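Local coordinates for ADP-ribosylglycohydrolase (Thermus thermophilus, PDB 2YZW), which is an ADP-ribosylglycohydrolase family protein, largely helical and without strands, that holds two neighbouring gadolinium ions in an acidic site, at residues A[20-25]-A[251-256]; A[53-58]-A[280-285]. All coordinates share one frame; numbering follows the deposited sequence.

Contact 1: A[20-25]-A[251-256]; sequences VGDALG and DADTVG. With GD3 (gadolinium ion), chain B; GD3 (gadolinium ion), chain C.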
loop_
_atom_site.group_PDB
_atom_site.type_symbol
_atom_site.label_atom_id
_atom_site.label_comp_id
_atom_site.label_asym_id
_atom_site.label_seq_id
_atom_site.Cartn_x
_atom_site.Cartn_y
_atom_site.Cartn_z
ATOM N N VAL A 20 -7.176 1.382 -6.761
ATOM C CA VAL A 20 -7.954 0.349 -7.438
ATOM C C VAL A 20 -8.079 -0.884 -6.541
ATOM O O VAL A 20 -9.160 -1.464 -6.422
ATOM C CB VAL A 20 -7.300 -0.038 -8.782
ATOM C CG1 VAL A 20 -7.939 -1.299 -9.339
ATOM C CG2 VAL A 20 -7.451 1.120 -9.778
ATOM N N GLY A 21 -6.975 -1.272 -5.905
ATOM C CA GLY A 21 -6.991 -2.432 -5.028
ATOM C C GLY A 21 -7.844 -2.206 -3.793
ATOM O O GLY A 21 -8.535 -3.108 -3.328
ATOM N N ASP A 22 -7.783 -0.993 -3.259
ATOM C CA ASP A 22 -8.557 -0.618 -2.084
ATOM C C ASP A 22 -10.049 -0.715 -2.422
ATOM O O ASP A 22 -10.813 -1.376 -1.714
ATOM C CB ASP A 22 -8.166 0.810 -1.677
ATOM C CG ASP A 22 -8.877 1.302 -0.419
ATOM O OD1 ASP A 22 -9.544 0.512 0.282
ATOM O OD2 ASP A 22 -8.745 2.508 -0.124
ATOM N N ALA A 23 -10.452 -0.087 -3.522
ATOM C CA ALA A 23 -11.856 -0.096 -3.946
ATOM C C ALA A 23 -12.367 -1.506 -4.252
ATOM O O ALA A 23 -13.453 -1.892 -3.811
ATOM C CB ALA A 23 -12.035 0.804 -5.168
ATOM N N LEU A 24 -11.590 -2.275 -5.007
ATOM C CA LEU A 24 -11.995 -3.638 -5.356
ATOM C C LEU A 24 -12.090 -4.547 -4.136
ATOM O O LEU A 24 -13.090 -5.234 -3.946
ATOM C CB LEU A 24 -11.017 -4.252 -6.362
ATOM C CG LEU A 24 -11.118 -3.777 -7.812
ATOM C CD1 LEU A 24 -9.986 -4.387 -8.633
ATOM C CD2 LEU A 24 -12.474 -4.181 -8.385
ATOM N N GLY A 25 -11.043 -4.544 -3.315
ATOM C CA GLY A 25 -11.017 -5.386 -2.132
ATOM C C GLY A 25 -12.084 -5.039 -1.111
ATOM O O GLY A 25 -12.579 -5.911 -0.402
ATOM N N ASP A 251 -8.819 -9.171 4.947
ATOM C CA ASP A 251 -8.469 -7.759 4.809
ATOM C C ASP A 251 -8.202 -7.538 3.321
ATOM O O ASP A 251 -7.090 -7.196 2.914
ATOM C CB ASP A 251 -7.209 -7.449 5.624
ATOM C CG ASP A 251 -7.037 -5.967 5.889
ATOM O OD1 ASP A 251 -7.730 -5.167 5.232
ATOM O OD2 ASP A 251 -6.211 -5.600 6.753
ATOM N N ALA A 252 -9.241 -7.730 2.515
ATOM C CA ALA A 252 -9.118 -7.621 1.067
ATOM C C ALA A 252 -8.796 -6.246 0.498
ATOM O O ALA A 252 -8.073 -6.147 -0.495
ATOM C CB ALA A 252 -10.381 -8.174 0.401
ATOM N N ASP A 253 -9.322 -5.184 1.098
ATOM C CA ASP A 253 -9.034 -3.866 0.555
ATOM C C ASP A 253 -7.568 -3.501 0.749
ATOM O O ASP A 253 -6.955 -2.907 -0.129
ATOM C CB ASP A 253 -9.947 -2.786 1.169
ATOM C CG ASP A 253 -9.722 -2.565 2.664
ATOM O OD1 ASP A 253 -9.999 -1.433 3.112
ATOM O OD2 ASP A 253 -9.308 -3.483 3.401
ATOM N N THR A 254 -7.003 -3.882 1.889
ATOM C CA THR A 254 -5.610 -3.553 2.171
ATOM C C THR A 254 -4.630 -4.468 1.428
ATOM O O THR A 254 -3.588 -4.015 0.950
ATOM C CB THR A 254 -5.355 -3.580 3.684
ATOM O OG1 THR A 254 -6.358 -2.783 4.334
ATOM C CG2 THR A 254 -3.984 -2.997 4.008
ATOM N N VAL A 255 -4.954 -5.753 1.323
ATOM C CA VAL A 255 -4.087 -6.658 0.578
ATOM C C VAL A 255 -4.142 -6.182 -0.876
ATOM O O VAL A 255 -3.133 -6.148 -1.580
ATOM C CB VAL A 255 -4.579 -8.119 0.678
ATOM C CG1 VAL A 255 -3.893 -8.989 -0.374
ATOM C CG2 VAL A 255 -4.278 -8.661 2.067
ATOM N N GLY A 256 -5.332 -5.795 -1.317
ATOM C CA GLY A 256 -5.476 -5.310 -2.676
ATOM C C GLY A 256 -4.684 -4.031 -2.907
ATOM O O GLY A 256 -4.078 -3.855 -3.963
HETATM GD GD GD3 B . -8.666 -3.243 5.756
HETATM GD GD GD3 C . -9.869 0.171 4.734
HETATM O O HOH W 1 -8.941 -4.803 7.711
HETATM O O HOH W 2 -10.736 -1.815 5.642
HETATM O O HOH W 3 -10.381 0.019 7.113
#
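Asp253 rests its CB 3.3 Å from Asp22 O, and beyond that touch its carboxylate bridges two gadolinium ions, which places this helix pair beside the dinuclear metal site of an all-helical fold. Asp253 OD1 binds the chain C ion at 2.3 Å and Asp253 OD2 the chain B ion at 2.5 Å. With CG set between the backbone N and the carbonyl carbon (chi1 65°), the carboxylate is carried to the side where the ions lie, and its two oxygens then take one ion each. The chain B ion is also held by Asp251 OD1, at 2.2 Å, from the N-cap of helix 252-267; Thr254 OG1, at a longer 2.7 Å, and Glu29 OE2 add to its shell, and water 2 links both ions. The backbones behind this shell run nearly antiparallel, at 156°, with segment axes only 6.8 Å apart. Glycine stands on at least one side of each close pair: Gly21 faces Gly256, and Gly25 CA lies 3.7 Å from Asp253 CA. No hydrogen bond links the segments; three CA-H...O contacts do, such as Gly21 CA to Gly256 O at 3.4 Å. In the second shell Asp22 lies beside Asp253, pointing the same way, with carboxylate planes 53° apart. Asp22 OD2 is held by a hydrogen bond to Thr59 OG1, and Asp22 OD1 is hydrogen-bonded to the metal ligand Thr56 OG1.

Contact 2: A[53-58]-A[280-285]; sequences GFWTDD and LHLREE. With GD3 (gadolinium ion), chain C.
Phe54 lays its ring face to face on the imidazole of His281, with ring centroids 4.0 Å apart and planes only 9° from parallel. Together with Trp55 these rings form an aromatic cluster, to which His281 is supplied by the type II beta turn from Leu280 to Arg283 that leads into helix 283-297. The imidazole is sandwiched: Phe54 CZ lies over the centre of one face and Leu282 CG over the centre of the other. Its place follows from CG standing anti to the backbone N (chi1 -172°), which carries the ring between Phe54 and Leu282. Two hydrogen bonds, one backbone to backbone and one from the indole, join the segments. His281 N donates to Gly53 O at 2.9 Å, and Trp55 NE1 donates to His281 O at 2.9 Å with an angle of 161° at the hydrogen. That second acceptor lies in the indole plane, so the bond helps to fix how the ring is turned. Leucines meet the same edge: Leu280 CD1 sits 3.8 Å from Trp55 CD1, and Leu282 CD1 is 3.6 Å from Trp55 CZ2. Past the tryptophan the chain turns to the metal site, where Thr56 OG1, Asp57 OD2 and Asp58 OD1 all bind the chain C gadolinium ion. Over the centre of one indole face lies water 4, hydrogen-bonded to His281 ND1 at 3.0 Å.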
loop_
_atom_site.group_PDB
_atom_site.type_symbol
_atom_site.label_atom_id
_atom_site.label_comp_id
_atom_site.label_asym_id
_atom_site.label_seq_id
_atom_site.Cartn_x
_atom_site.Cartn_y
_atom_site.Cartn_z
ATOM N N GLY A 53 -16.102 1.870 -7.471
ATOM C CA GLY A 53 -14.915 2.703 -7.581
ATOM C C GLY A 53 -14.548 3.531 -6.364
ATOM O O GLY A 53 -13.573 4.278 -6.400
ATOM N N PHE A 54 -15.320 3.426 -5.288
ATOM C CA PHE A 54 -15.003 4.185 -4.085
ATOM C C PHE A 54 -14.064 3.403 -3.181
ATOM O O PHE A 54 -14.299 2.235 -2.884
ATOM C CB PHE A 54 -16.276 4.558 -3.317
ATOM C CG PHE A 54 -16.860 5.883 -3.727
ATOM C CD1 PHE A 54 -17.259 6.107 -5.040
ATOM C CD2 PHE A 54 -16.992 6.913 -2.802
ATOM C CE1 PHE A 54 -17.782 7.339 -5.432
ATOM C CE2 PHE A 54 -17.515 8.152 -3.183
ATOM C CZ PHE A 54 -17.911 8.363 -4.501
ATOM N N TRP A 55 -12.992 4.059 -2.759
ATOM C CA TRP A 55 -12.006 3.441 -1.883
ATOM C C TRP A 55 -12.266 3.789 -0.415
ATOM O O TRP A 55 -13.301 4.368 -0.083
ATOM C CB TRP A 55 -10.598 3.866 -2.309
ATOM C CG TRP A 55 -10.567 5.172 -3.028
ATOM C CD1 TRP A 55 -10.576 5.368 -4.382
ATOM C CD2 TRP A 55 -10.546 6.472 -2.434
ATOM N NE1 TRP A 55 -10.558 6.713 -4.665
ATOM C CE2 TRP A 55 -10.540 7.412 -3.486
ATOM C CE3 TRP A 55 -10.531 6.935 -1.110
ATOM C CZ2 TRP A 55 -10.520 8.792 -3.257
ATOM C CZ3 TRP A 55 -10.513 8.308 -0.883
ATOM C CH2 TRP A 55 -10.507 9.218 -1.954
ATOM N N THR A 56 -11.327 3.445 0.462
ATOM C CA THR A 56 -11.512 3.682 1.888
ATOM C C THR A 56 -10.363 4.440 2.550
ATOM O O THR A 56 -9.684 5.233 1.900
ATOM C CB THR A 56 -11.730 2.341 2.617
ATOM O OG1 THR A 56 -10.497 1.612 2.665
ATOM C CG2 THR A 56 -12.764 1.506 1.863
ATOM N N ASP A 57 -10.151 4.194 3.844
ATOM C CA ASP A 57 -9.095 4.880 4.583
ATOM C C ASP A 57 -7.705 4.612 4.024
ATOM O O ASP A 57 -6.804 5.447 4.148
ATOM C CB ASP A 57 -9.133 4.502 6.075
ATOM C CG ASP A 57 -8.857 3.031 6.321
ATOM O OD1 ASP A 57 -8.133 2.707 7.288
ATOM O OD2 ASP A 57 -9.375 2.196 5.557
ATOM N N ASP A 58 -7.527 3.448 3.407
ATOM C CA ASP A 58 -6.235 3.092 2.838
ATOM C C ASP A 58 -5.789 4.187 1.872
ATOM O O ASP A 58 -4.704 4.751 2.008
ATOM C CB ASP A 58 -6.333 1.760 2.088
ATOM C CG ASP A 58 -6.878 0.639 2.952
ATOM O OD1 ASP A 58 -8.015 0.772 3.463
ATOM O OD2 ASP A 58 -6.173 -0.382 3.114
ATOM N N LEU A 280 -13.003 4.555 -11.009
ATOM C CA LEU A 280 -12.301 5.007 -9.812
ATOM C C LEU A 280 -12.582 6.443 -9.359
ATOM O O LEU A 280 -12.420 7.395 -10.123
ATOM C CB LEU A 280 -10.798 4.826 -10.028
ATOM C CG LEU A 280 -9.899 4.979 -8.803
ATOM C CD1 LEU A 280 -10.158 3.828 -7.833
ATOM C CD2 LEU A 280 -8.449 4.974 -9.248
ATOM N N HIS A 281 -12.982 6.592 -8.101
ATOM C CA HIS A 281 -13.268 7.909 -7.536
ATOM C C HIS A 281 -11.994 8.755 -7.479
ATOM O O HIS A 281 -10.945 8.277 -7.050
ATOM C CB HIS A 281 -13.838 7.760 -6.124
ATOM C CG HIS A 281 -14.347 9.040 -5.539
ATOM N ND1 HIS A 281 -14.238 9.339 -4.198
ATOM C CD2 HIS A 281 -15.002 10.082 -6.104
ATOM C CE1 HIS A 281 -14.805 10.509 -3.962
ATOM N NE2 HIS A 281 -15.276 10.981 -5.101
ATOM N N LEU A 282 -12.098 10.011 -7.910
ATOM C CA LEU A 282 -10.973 10.952 -7.913
ATOM C C LEU A 282 -9.765 10.472 -8.719
ATOM O O LEU A 282 -8.614 10.760 -8.380
ATOM C CB LEU A 282 -10.544 11.280 -6.480
ATOM C CG LEU A 282 -11.650 11.779 -5.543
ATOM C CD1 LEU A 282 -11.025 12.197 -4.220
ATOM C CD2 LEU A 282 -12.395 12.950 -6.171
ATOM N N ARG A 283 -10.039 9.749 -9.797
ATOM C CA ARG A 283 -8.992 9.240 -10.673
ATOM C C ARG A 283 -8.036 10.356 -11.119
ATOM O O ARG A 283 -6.817 10.249 -10.969
ATOM C CB ARG A 283 -9.635 8.606 -11.905
ATOM C CG ARG A 283 -8.666 8.174 -12.991
ATOM C CD ARG A 283 -9.419 7.993 -14.295
ATOM N NE ARG A 283 -8.595 7.428 -15.358
ATOM C CZ ARG A 283 -9.037 7.197 -16.590
ATOM N NH1 ARG A 283 -10.297 7.485 -16.906
ATOM N NH2 ARG A 283 -8.229 6.669 -17.501
ATOM N N GLU A 284 -8.596 11.425 -11.672
ATOM C CA GLU A 284 -7.783 12.534 -12.163
ATOM C C GLU A 284 -6.956 13.220 -11.083
ATOM O O GLU A 284 -5.817 13.615 -11.327
ATOM C CB GLU A 284 -8.666 13.570 -12.865
ATOM C CG GLU A 284 -9.278 13.107 -14.181
ATOM C CD GLU A 284 -10.387 12.087 -14.007
ATOM O OE1 GLU A 284 -10.921 11.958 -12.884
ATOM O OE2 GLU A 284 -10.738 11.425 -15.008
ATOM N N GLU A 285 -7.532 13.379 -9.897
ATOM C CA GLU A 285 -6.814 14.017 -8.800
ATOM C C GLU A 285 -5.575 13.205 -8.448
ATOM O O GLU A 285 -4.501 13.761 -8.208
ATOM C CB GLU A 285 -7.709 14.135 -7.565
ATOM C CG GLU A 285 -8.826 15.174 -7.649
ATOM C CD GLU A 285 -9.869 14.862 -8.706
ATOM O OE1 GLU A 285 -10.155 13.668 -8.943
ATOM O OE2 GLU A 285 -10.419 15.819 -9.290
HETATM GD GD GD3 C . -9.869 0.171 4.734
HETATM O O HOH W 4 -13.700 7.218 -2.203
HETATM O O HOH W 2 -10.736 -1.815 5.642
HETATM O O HOH W 3 -10.381 0.019 7.113
#

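Overall arrangement
From the N terminus, helix 5-26 supplies the first half of contact 1, and the connection to helix 57-72 then supplies the first half of contact 2. More than 190 residues, largely helical, follow before helix 252-267 returns to close contact 1, and the turn ahead of helix 283-297 closes contact 2. The segments therefore alternate, and the two closed loops cross. Their centres lie 11 Å apart, and the chain C gadolinium ion with waters 2 and 3 belongs to both. A probable hydrogen bond between Thr254 OG1 and Asp58 OD2 adds a direct tie, joining helix 252-267 to helix 57-72.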